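Local coordinates for protein aminotransferase class-III (Sphaerobacter thermophilus DSM 20745, PDB 6K8H) that belongs to the class-III aminotransferase family, in the clan of pyridoxal-phosphate-dependent aminotransferase folds, and is also known as an omega-transaminase, at residues B[136-141]-B[251-256]; B[128-133]-B[277-282]; B[219-224]-B[239-244]; B[114-119]-B[267-272]. All coordinates share one frame; numbering follows the deposited sequence.

Interaction 1: B[136-141]-B[251-256]; sequences KAARAY and VLIFDE. With PLR ((5-hydroxy-4,6-dimethylpyridin-3-yl)methyl dihydrogen phosphate), chain D.
Apolar packing alone joins the helix at 136-141 to the strand at 251-256, and Ala138 with Val251 carries most of it. The CB methyl of Ala138 rides over the branch point of the valine, 3.7 Å from Val251 CB, and sits 3.9 Å from both Val251 CG1 and CG2, so it rests in the fork of the two methyls. With CG1 anti to the backbone N (chi1 171°), CG2 of Val251 also touches Tyr141, whose CD2 lies 4.1 Å from it, the methyl standing oblique to the ring. A looser touch extends the patch up the strand, from Ala138 CB to Ile253 CD1 at 4.4 Å. The phenol oxygen of Tyr141 is held separately, by a hydrogen bond to Glu298. The 136-141 part of helix 127-142 runs almost antiparallel to strand 251-255 (171°, short-segment axes 9.4 Å apart); the helix covers one face of the seven-stranded mixed sheet at the heart of the large domain in this fold. At the far end of the strand, Asp255 OD2 comes to 2.7 Å from N1 of the bound (5-hydroxy-4,6-dimethylpyridin-3-yl)methyl dihydrogen phosphate, consistent with the aspartate that meets the ring nitrogen throughout this fold type. The carboxylate is held from both its oxygens, OD2 by His155 ND1 and OD1 by the backbone N of Val257. On the helix, Lys136 forms a salt bridge to Glu162, and Arg139 one to Asp159, both of the second subunit.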
# COMPACT_ATOMS: atom_id res chain seq x y z
N LYS B 136 2.61 -7.53 12.11
CA LYS B 136 2.79 -8.95 11.69
C LYS B 136 4.16 -9.47 12.15
O LYS B 136 4.24 -10.60 12.62
CB LYS B 136 2.52 -9.08 10.20
CG LYS B 136 1.06 -8.93 9.81
CD LYS B 136 0.81 -8.73 8.34
CE LYS B 136 1.48 -9.75 7.46
NZ LYS B 136 0.57 -10.85 7.08
N ALA B 137 5.20 -8.64 12.02
CA ALA B 137 6.52 -9.07 12.46
C ALA B 137 6.51 -9.35 13.96
O ALA B 137 7.10 -10.34 14.41
CB ALA B 137 7.57 -8.01 12.12
N ALA B 138 5.85 -8.48 14.73
CA ALA B 138 5.80 -8.67 16.18
C ALA B 138 5.04 -9.93 16.54
O ALA B 138 5.44 -10.66 17.47
CB ALA B 138 5.16 -7.45 16.85
N ARG B 139 3.94 -10.21 15.85
CA ARG B 139 3.24 -11.47 16.09
C ARG B 139 4.15 -12.66 15.79
O ARG B 139 4.18 -13.64 16.55
CB ARG B 139 1.96 -11.56 15.26
CG ARG B 139 0.84 -10.61 15.70
CD ARG B 139 -0.54 -11.20 15.39
NE ARG B 139 -1.59 -10.17 15.30
CZ ARG B 139 -2.01 -9.63 14.16
NH1 ARG B 139 -1.47 -9.99 13.01
NH2 ARG B 139 -2.98 -8.71 14.17
N ALA B 140 4.89 -12.62 14.67
CA ALA B 140 5.74 -13.75 14.31
C ALA B 140 6.90 -13.91 15.27
O ALA B 140 7.37 -15.02 15.51
CB ALA B 140 6.28 -13.59 12.88
N TYR B 141 7.41 -12.79 15.78
CA TYR B 141 8.57 -12.82 16.65
C TYR B 141 8.18 -13.34 18.03
O TYR B 141 8.84 -14.23 18.58
CB TYR B 141 9.18 -11.42 16.75
CG TYR B 141 10.41 -11.41 17.61
CD1 TYR B 141 11.61 -11.91 17.14
CD2 TYR B 141 10.35 -10.93 18.91
CE1 TYR B 141 12.75 -11.93 17.95
CE2 TYR B 141 11.46 -10.94 19.71
CZ TYR B 141 12.66 -11.44 19.24
OH TYR B 141 13.76 -11.43 20.07
N VAL B 251 7.03 -6.23 21.87
CA VAL B 251 7.70 -5.44 20.84
C VAL B 251 7.17 -4.01 20.89
O VAL B 251 5.96 -3.79 20.76
CB VAL B 251 7.47 -6.06 19.45
CG1 VAL B 251 7.98 -5.14 18.37
CG2 VAL B 251 8.12 -7.46 19.36
N LEU B 252 8.07 -3.04 21.06
CA LEU B 252 7.69 -1.63 21.03
C LEU B 252 7.88 -1.11 19.60
O LEU B 252 9.00 -1.09 19.07
CB LEU B 252 8.52 -0.83 22.04
CG LEU B 252 8.29 0.69 22.14
CD1 LEU B 252 6.82 1.06 22.41
CD2 LEU B 252 9.19 1.28 23.22
N ILE B 253 6.77 -0.70 18.98
CA ILE B 253 6.76 -0.17 17.62
C ILE B 253 6.48 1.33 17.67
O ILE B 253 5.41 1.75 18.14
CB ILE B 253 5.71 -0.86 16.74
CG1 ILE B 253 5.90 -2.39 16.72
CG2 ILE B 253 5.75 -0.30 15.33
CD1 ILE B 253 4.75 -3.09 16.07
N PHE B 254 7.40 2.13 17.15
CA PHE B 254 7.14 3.55 16.93
C PHE B 254 6.53 3.73 15.54
O PHE B 254 7.05 3.20 14.56
CB PHE B 254 8.41 4.38 17.03
CG PHE B 254 8.82 4.70 18.45
CD1 PHE B 254 8.25 4.02 19.52
CD2 PHE B 254 9.78 5.66 18.71
CE1 PHE B 254 8.63 4.28 20.82
CE2 PHE B 254 10.16 5.95 20.01
CZ PHE B 254 9.58 5.26 21.07
N ASP B 255 5.44 4.49 15.47
CA ASP B 255 4.87 4.93 14.20
C ASP B 255 5.43 6.32 13.92
O ASP B 255 4.94 7.31 14.46
CB ASP B 255 3.34 4.94 14.25
CG ASP B 255 2.71 5.40 12.93
OD1 ASP B 255 3.43 5.92 12.05
OD2 ASP B 255 1.47 5.24 12.78
N GLU B 256 6.48 6.38 13.10
CA GLU B 256 7.08 7.64 12.68
C GLU B 256 6.76 7.99 11.23
O GLU B 256 7.54 8.66 10.57
CB GLU B 256 8.60 7.63 12.90
CG GLU B 256 9.01 7.43 14.37
CD GLU B 256 10.12 8.38 14.82
OE1 GLU B 256 10.09 9.59 14.46
OE2 GLU B 256 11.03 7.92 15.54
N1 PLR D . 0.82 6.48 10.49
C2 PLR D . 0.75 7.80 10.64
C2A PLR D . 1.19 8.41 11.93
C3 PLR D . 0.28 8.60 9.59
O3 PLR D . 0.23 9.94 9.77
C4 PLR D . -0.12 8.00 8.38
C4A PLR D . -0.60 8.84 7.28
C5 PLR D . -0.02 6.62 8.26
C6 PLR D . 0.43 5.91 9.34
C5A PLR D . -0.45 5.90 7.00
O4P PLR D . 0.40 6.12 5.84
P PLR D . -0.23 5.99 4.36
O1P PLR D . -0.87 4.64 4.33
O2P PLR D . -1.22 7.09 4.24
O3P PLR D . 0.91 6.14 3.40

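Interaction 2: B[128-133]-B[277-282]; sequences TEAVMM and LTAMGK. With PLR ((5-hydroxy-4,6-dimethylpyridin-3-yl)methyl dihydrogen phosphate), chain D.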
# COMPACT_ATOMS: atom_id res chain seq x y z
N THR B 128 0.44 2.66 5.85
CA THR B 128 -0.49 1.63 6.29
C THR B 128 0.14 0.25 6.20
O THR B 128 0.03 -0.56 7.14
CB THR B 128 -1.75 1.67 5.44
OG1 THR B 128 -2.49 2.84 5.77
CG2 THR B 128 -2.62 0.41 5.68
N GLU B 129 0.78 -0.06 5.06
CA GLU B 129 1.43 -1.35 4.91
C GLU B 129 2.59 -1.49 5.88
O GLU B 129 2.82 -2.57 6.43
CB GLU B 129 1.93 -1.54 3.47
CG GLU B 129 0.85 -1.95 2.46
CD GLU B 129 1.43 -2.45 1.11
OE1 GLU B 129 2.66 -2.35 0.88
OE2 GLU B 129 0.64 -2.94 0.28
N ALA B 130 3.34 -0.42 6.10
CA ALA B 130 4.45 -0.48 7.05
C ALA B 130 3.96 -0.83 8.45
O ALA B 130 4.52 -1.71 9.11
CB ALA B 130 5.20 0.86 7.06
N VAL B 131 2.89 -0.17 8.90
CA VAL B 131 2.32 -0.45 10.22
C VAL B 131 1.82 -1.88 10.28
O VAL B 131 2.04 -2.60 11.27
CB VAL B 131 1.20 0.56 10.54
CG1 VAL B 131 0.46 0.18 11.82
CG2 VAL B 131 1.79 1.99 10.65
N MET B 132 1.12 -2.32 9.23
CA MET B 132 0.63 -3.70 9.21
C MET B 132 1.78 -4.69 9.32
O MET B 132 1.72 -5.63 10.12
CB MET B 132 -0.16 -3.95 7.93
CG MET B 132 -0.56 -5.41 7.76
SD MET B 132 -1.61 -5.67 6.31
CE MET B 132 -0.40 -5.87 5.00
N MET B 133 2.85 -4.48 8.55
CA MET B 133 3.93 -5.45 8.54
C MET B 133 4.72 -5.41 9.84
O MET B 133 5.28 -6.43 10.25
CB MET B 133 4.85 -5.24 7.34
CG MET B 133 4.21 -5.56 5.98
SD MET B 133 3.26 -7.10 5.89
CE MET B 133 4.52 -8.27 6.40
N LEU B 277 10.84 -1.76 16.73
CA LEU B 277 10.53 -1.53 15.33
C LEU B 277 10.06 -0.09 15.16
O LEU B 277 9.55 0.53 16.09
CB LEU B 277 9.43 -2.47 14.79
CG LEU B 277 9.74 -3.97 14.76
CD1 LEU B 277 8.52 -4.74 14.32
CD2 LEU B 277 10.93 -4.30 13.88
N THR B 278 10.21 0.40 13.94
CA THR B 278 9.70 1.70 13.51
C THR B 278 9.02 1.53 12.16
O THR B 278 9.58 0.91 11.25
CB THR B 278 10.82 2.74 13.40
OG1 THR B 278 11.53 2.83 14.64
CG2 THR B 278 10.23 4.10 13.10
N ALA B 279 7.80 2.06 12.05
CA ALA B 279 7.09 2.22 10.79
C ALA B 279 7.33 3.64 10.27
O ALA B 279 7.35 4.60 11.04
CB ALA B 279 5.59 1.97 10.95
N MET B 280 7.58 3.74 8.96
CA MET B 280 7.92 4.99 8.30
C MET B 280 7.21 5.05 6.96
O MET B 280 6.73 4.03 6.45
CB MET B 280 9.44 5.12 8.08
CG MET B 280 10.27 4.97 9.34
SD MET B 280 11.99 4.52 9.00
CE MET B 280 11.87 2.72 8.98
N GLY B 281 7.18 6.23 6.37
CA GLY B 281 6.59 6.45 5.07
C GLY B 281 6.71 7.92 4.71
O GLY B 281 7.64 8.58 5.19
N LYS B 282 5.79 8.43 3.88
CA LYS B 282 5.72 9.85 3.53
C LYS B 282 7.05 10.41 3.02
O LYS B 282 7.41 10.16 1.85
CB LYS B 282 5.17 10.63 4.74
CG LYS B 282 3.70 10.24 5.06
CD LYS B 282 3.02 11.19 6.04
CE LYS B 282 1.47 11.12 5.95
NZ LYS B 282 0.85 10.00 6.73
N1 PLR D . 0.82 6.48 10.49
C2 PLR D . 0.75 7.80 10.64
C2A PLR D . 1.19 8.41 11.93
C3 PLR D . 0.28 8.60 9.59
O3 PLR D . 0.23 9.94 9.77
C4 PLR D . -0.12 8.00 8.38
C4A PLR D . -0.60 8.84 7.28
C5 PLR D . -0.02 6.62 8.26
C6 PLR D . 0.43 5.91 9.34
C5A PLR D . -0.45 5.90 7.00
O4P PLR D . 0.40 6.12 5.84
P PLR D . -0.23 5.99 4.36
O1P PLR D . -0.87 4.64 4.33
O2P PLR D . -1.22 7.09 4.24
O3P PLR D . 0.91 6.14 3.40
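Ala130 packs its CB methyl against the strand at Ala279 and Met280, 4.1 Å from Ala279 CB and closer still, 3.6 Å, to the backbone O of Met280. The methyl of Ala279 in turn meets the next residue of the helix: Val131 CG2, the branch beside the backbone N, lies 3.8 Å from Ala279 CB, while CG1 of the same valine packs on Leu220 of a more distant strand. Three small side chains and one backbone carbonyl make the interface, and the axes of the short segments approach to 7.2 Å. Helix and strand run nearly antiparallel, at 166°. In the fold type I architecture of aminotransferases, this helix brings its N terminus to the phosphate, and the residue after this strand is the lysine that reaches the ring. Both features are present here. Two bonds from Thr128 grip phosphate oxygen O1P of the bound (5-hydroxy-4,6-dimethylpyridin-3-yl)methyl dihydrogen phosphate: its backbone N at 2.8 Å, with an N-H...O angle of 155°, and its hydroxyl OG1, also at 2.8 Å. Gly127 N of the same chain and, from the second subunit, Thr317 OG1 also hydrogen-bond to the ligand, and the start of the helix probably adds a favourable field for the phosphate. From the strand side, Lys282 arrives with its chain bent at the last torsion (chi4 83°), which turns NZ toward the ligand; NZ is covalently joined to C4A, at a rather long 1.9 Å. Val257 and Ile258 pack against this lysine.

Interaction 3: B[219-224]-B[239-244]; sequences VLIDPN and QRLREI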
# COMPACT_ATOMS: atom_id res chain seq x y z
N VAL B 219 3.22 -3.09 21.43
CA VAL B 219 2.61 -1.79 21.71
C VAL B 219 3.00 -0.85 20.57
O VAL B 219 4.20 -0.67 20.29
CB VAL B 219 3.05 -1.20 23.05
CG1 VAL B 219 2.48 0.22 23.20
CG2 VAL B 219 2.63 -2.07 24.23
N LEU B 220 2.01 -0.26 19.90
CA LEU B 220 2.25 0.64 18.79
C LEU B 220 1.98 2.06 19.27
O LEU B 220 0.92 2.33 19.84
CB LEU B 220 1.34 0.28 17.61
CG LEU B 220 1.14 1.22 16.44
CD1 LEU B 220 2.38 1.19 15.55
CD2 LEU B 220 -0.11 0.78 15.69
N ILE B 221 2.94 2.96 19.06
CA ILE B 221 2.81 4.32 19.58
C ILE B 221 3.36 5.33 18.58
O ILE B 221 4.47 5.16 18.07
CB ILE B 221 3.50 4.47 20.95
CG1 ILE B 221 3.29 5.89 21.47
CG2 ILE B 221 4.98 4.07 20.86
CD1 ILE B 221 3.80 6.10 22.89
N ASP B 222 2.57 6.37 18.30
CA ASP B 222 3.04 7.55 17.57
C ASP B 222 3.65 8.52 18.57
O ASP B 222 2.92 9.03 19.43
CB ASP B 222 1.87 8.18 16.83
CG ASP B 222 2.24 9.43 16.04
OD1 ASP B 222 3.22 10.13 16.37
OD2 ASP B 222 1.49 9.72 15.06
N PRO B 223 4.95 8.87 18.46
CA PRO B 223 5.62 9.72 19.45
C PRO B 223 5.01 11.13 19.58
O PRO B 223 5.08 11.68 20.65
CB PRO B 223 7.08 9.82 18.96
CG PRO B 223 7.23 8.70 17.95
CD PRO B 223 5.85 8.48 17.37
N ASN B 224 4.54 11.70 18.47
CA ASN B 224 3.93 13.06 18.49
C ASN B 224 2.64 13.00 17.65
O ASN B 224 2.63 13.59 16.56
CB ASN B 224 4.93 14.09 17.97
CG ASN B 224 4.63 15.51 18.42
OD1 ASN B 224 3.65 15.75 19.13
ND2 ASN B 224 5.48 16.44 18.03
N GLN B 239 9.91 6.48 28.65
CA GLN B 239 10.95 5.65 29.25
C GLN B 239 10.35 4.49 30.03
O GLN B 239 10.82 3.35 29.93
CB GLN B 239 11.85 6.49 30.16
CG GLN B 239 12.72 7.53 29.42
CD GLN B 239 13.19 8.67 30.32
OE1 GLN B 239 13.27 8.53 31.55
NE2 GLN B 239 13.51 9.82 29.71
N ARG B 240 9.28 4.75 30.79
CA ARG B 240 8.65 3.65 31.51
C ARG B 240 7.95 2.68 30.58
O ARG B 240 7.92 1.47 30.85
CB ARG B 240 7.68 4.22 32.54
CG ARG B 240 8.42 4.87 33.71
CD ARG B 240 7.48 5.63 34.63
NE ARG B 240 6.39 4.79 35.12
CZ ARG B 240 5.59 5.12 36.12
NH1 ARG B 240 5.77 6.27 36.76
NH2 ARG B 240 4.61 4.31 36.49
N LEU B 241 7.38 3.18 29.47
CA LEU B 241 6.82 2.29 28.46
C LEU B 241 7.90 1.38 27.88
O LEU B 241 7.68 0.17 27.70
CB LEU B 241 6.14 3.10 27.35
CG LEU B 241 5.52 2.29 26.19
CD1 LEU B 241 4.44 1.36 26.69
CD2 LEU B 241 4.98 3.22 25.08
N ARG B 242 9.08 1.95 27.59
CA ARG B 242 10.18 1.13 27.09
C ARG B 242 10.57 0.07 28.12
O ARG B 242 10.79 -1.10 27.77
CB ARG B 242 11.38 2.01 26.72
CG ARG B 242 12.68 1.25 26.43
CD ARG B 242 12.65 0.53 25.06
NE ARG B 242 11.86 -0.70 25.10
CZ ARG B 242 11.76 -1.57 24.10
NH1 ARG B 242 12.40 -1.36 22.96
NH2 ARG B 242 11.01 -2.66 24.25
N GLU B 243 10.63 0.44 29.40
CA GLU B 243 11.04 -0.52 30.43
C GLU B 243 10.04 -1.66 30.56
O GLU B 243 10.42 -2.84 30.62
CB GLU B 243 11.23 0.17 31.79
CG GLU B 243 12.39 1.15 31.84
CD GLU B 243 13.68 0.50 32.29
OE1 GLU B 243 14.00 -0.61 31.80
OE2 GLU B 243 14.39 1.09 33.14
N ILE B 244 8.75 -1.34 30.58
CA ILE B 244 7.77 -2.40 30.85
C ILE B 244 7.64 -3.32 29.64
O ILE B 244 7.49 -4.54 29.81
CB ILE B 244 6.41 -1.82 31.29
CG1 ILE B 244 5.47 -2.96 31.72
CG2 ILE B 244 5.77 -0.99 30.19
CD1 ILE B 244 4.20 -2.49 32.40
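Leu241 spans the gap from the helix to Val219 and Ile221 on the strand. Its CB points toward the sheet, and CG, anti to the backbone N (chi1 179°), sets the fork of the side chain above Val219 and Ile221. CD1 lies 4.2 Å from Val219 CG1, and the leucine and valine side chains cross at a slant. CD2 goes deeper and meets the end of Ile221 tip to tip, with Leu241 CD2 and Ile221 CD1 3.8 Å apart; the isoleucine is extended (chi2 173°), which carries its CD1 up from the sheet to this meeting. CD2 also approaches the branch methyl, Ile221 CG2, at 4.3 Å. Strand 216-221, helix 235-248 and strand 251-255 form a beta-alpha-beta crossover, and Leu241 is a point where the connecting helix is seated on the first strand. Ile209 of the neighbouring helix 202-211 and Phe150 of strand 146-150 pack on Leu241 as well, so it belongs to a wider apolar layer between sheet and helices. Past the end of the strand the chain folds into an Asx turn: Asp222 OD1 accepts a hydrogen bond from Asn224 N at 2.9 Å, met on the anti side and 27° out of the carboxylate plane. Asp222 also lines the pocket of the bound (5-hydroxy-4,6-dimethylpyridin-3-yl)methyl dihydrogen phosphate, while the outer face of the helix carries Arg240, salt-bridged to Glu206.

Interaction 4: B[114-119]-B[267-272]; sequences RVPSLQ and MQSVLG
Gln268 OE1 is gripped from the loop by the hydroxyl of Ser117, whose OG donates to it at 2.7 Å, in the carbonyl plane and on a lone pair, with a C=O...O angle of 136°. A water accepts from Ser117 N at 3.0 Å; the same water also approaches OE1, at a separation too short to rely on. The serine hydroxyl stands between its own backbone N and carbonyl carbon (chi1 82°), which aims it at the amide. The other end of that amide is fixed too: NE2 bonds to Glu256 and Thr278, so the flip of the group is set from both sides. Val115 crosses the glutamine side chain at about a right angle, its CG1 3.6 Å from Gln268 CD. Further out, Pro116 CD packs 3.5 Å from Ser269 OG, whose polar partner is the backbone O of Gly265. Val115 to Leu118 form a type I beta turn, closed by Leu118 N to Val115 O at 3.1 Å. The loop connects helix 102-114 to strand 120-124, an outermost strand of the large mixed sheet, and the glutamine pins this helix-turn-strand connection to the short helix 266-271.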
# COMPACT_ATOMS: atom_id res chain seq x y z
N ARG B 114 21.27 6.78 9.59
CA ARG B 114 20.77 7.97 10.28
C ARG B 114 20.04 7.64 11.59
O ARG B 114 20.15 8.41 12.55
CB ARG B 114 19.83 8.75 9.37
CG ARG B 114 20.52 9.40 8.20
CD ARG B 114 19.64 10.47 7.59
NE ARG B 114 20.32 11.11 6.47
CZ ARG B 114 19.86 12.18 5.84
NH1 ARG B 114 18.70 12.70 6.22
NH2 ARG B 114 20.56 12.70 4.84
N VAL B 115 19.26 6.57 11.63
CA VAL B 115 18.41 6.25 12.79
C VAL B 115 19.05 5.15 13.58
O VAL B 115 19.21 4.01 13.08
CB VAL B 115 16.99 5.85 12.36
CG1 VAL B 115 16.11 5.66 13.59
CG2 VAL B 115 16.37 6.87 11.40
N PRO B 116 19.40 5.36 14.86
CA PRO B 116 20.15 4.34 15.61
C PRO B 116 19.44 3.00 15.74
O PRO B 116 20.08 1.96 15.53
CB PRO B 116 20.35 5.01 16.98
CG PRO B 116 20.37 6.49 16.66
CD PRO B 116 19.34 6.66 15.57
N SER B 117 18.15 2.99 16.07
CA SER B 117 17.40 1.74 16.21
C SER B 117 17.31 0.95 14.92
O SER B 117 17.00 -0.25 14.97
CB SER B 117 15.98 2.02 16.73
OG SER B 117 15.11 2.41 15.67
N LEU B 118 17.50 1.58 13.77
CA LEU B 118 17.36 0.87 12.50
C LEU B 118 18.65 0.14 12.18
O LEU B 118 19.64 0.74 11.74
CB LEU B 118 16.98 1.83 11.38
CG LEU B 118 15.66 2.59 11.53
CD1 LEU B 118 15.40 3.47 10.31
CD2 LEU B 118 14.52 1.62 11.77
N GLN B 119 18.64 -1.18 12.39
CA GLN B 119 19.71 -2.05 11.94
C GLN B 119 19.40 -2.65 10.58
O GLN B 119 20.30 -2.78 9.74
CB GLN B 119 19.93 -3.18 12.96
CG GLN B 119 20.05 -2.73 14.40
CD GLN B 119 20.55 -3.84 15.32
OE1 GLN B 119 19.97 -4.93 15.36
NE2 GLN B 119 21.64 -3.57 16.03
N MET B 267 12.06 11.32 15.64
CA MET B 267 11.56 11.75 16.94
C MET B 267 12.06 10.83 18.04
O MET B 267 12.28 11.29 19.17
CB MET B 267 10.04 11.81 16.94
CG MET B 267 9.47 12.60 18.11
SD MET B 267 10.13 14.28 18.11
CE MET B 267 9.24 15.02 19.47
N GLN B 268 12.27 9.55 17.74
CA GLN B 268 12.86 8.66 18.73
C GLN B 268 14.22 9.17 19.20
O GLN B 268 14.56 9.05 20.38
CB GLN B 268 12.98 7.24 18.18
CG GLN B 268 13.82 7.13 16.92
CD GLN B 268 13.72 5.74 16.30
OE1 GLN B 268 14.56 4.89 16.54
NE2 GLN B 268 12.66 5.51 15.53
N SER B 269 15.00 9.75 18.29
CA SER B 269 16.28 10.31 18.71
C SER B 269 16.07 11.56 19.54
O SER B 269 16.81 11.81 20.51
CB SER B 269 17.16 10.61 17.49
OG SER B 269 17.70 9.40 16.99
N VAL B 270 15.07 12.37 19.19
CA VAL B 270 14.78 13.54 20.02
C VAL B 270 14.41 13.12 21.45
O VAL B 270 14.89 13.70 22.43
CB VAL B 270 13.67 14.40 19.39
CG1 VAL B 270 13.24 15.48 20.37
CG2 VAL B 270 14.16 15.04 18.13
N LEU B 271 13.55 12.12 21.58
CA LEU B 271 13.02 11.71 22.89
C LEU B 271 13.89 10.69 23.60
O LEU B 271 13.61 10.36 24.75
CB LEU B 271 11.59 11.16 22.74
CG LEU B 271 10.56 12.12 22.13
CD1 LEU B 271 9.23 11.42 21.90
CD2 LEU B 271 10.38 13.36 22.99
N GLY B 272 14.94 10.19 22.94
CA GLY B 272 15.90 9.33 23.60
C GLY B 272 15.41 7.95 23.98
O GLY B 272 15.78 7.43 25.03
O HOH W 1 16.89 5.41 17.36

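From the N terminus, the chain first gives the turn 114-119 of interaction 4, then helix 127-142, which supplies segment 128-133 to interaction 2 and 136-141 to interaction 1. Interaction 3 closes the shortest loop, 219-224 to 239-244, and lies within the loop that interaction 1 closes when the chain reaches 251-256. Interaction 4 closes next at 267-272 and interaction 2 last at 277-282; these two cross, and both enclose interactions 1 and 3. Three adjacent strands of the large sheet, 216-221, 251-255 and 277-281, are joined by backbone bonds such as Ile253 to Val219. Pro223 of interaction 3 packs on Met267 of interaction 4.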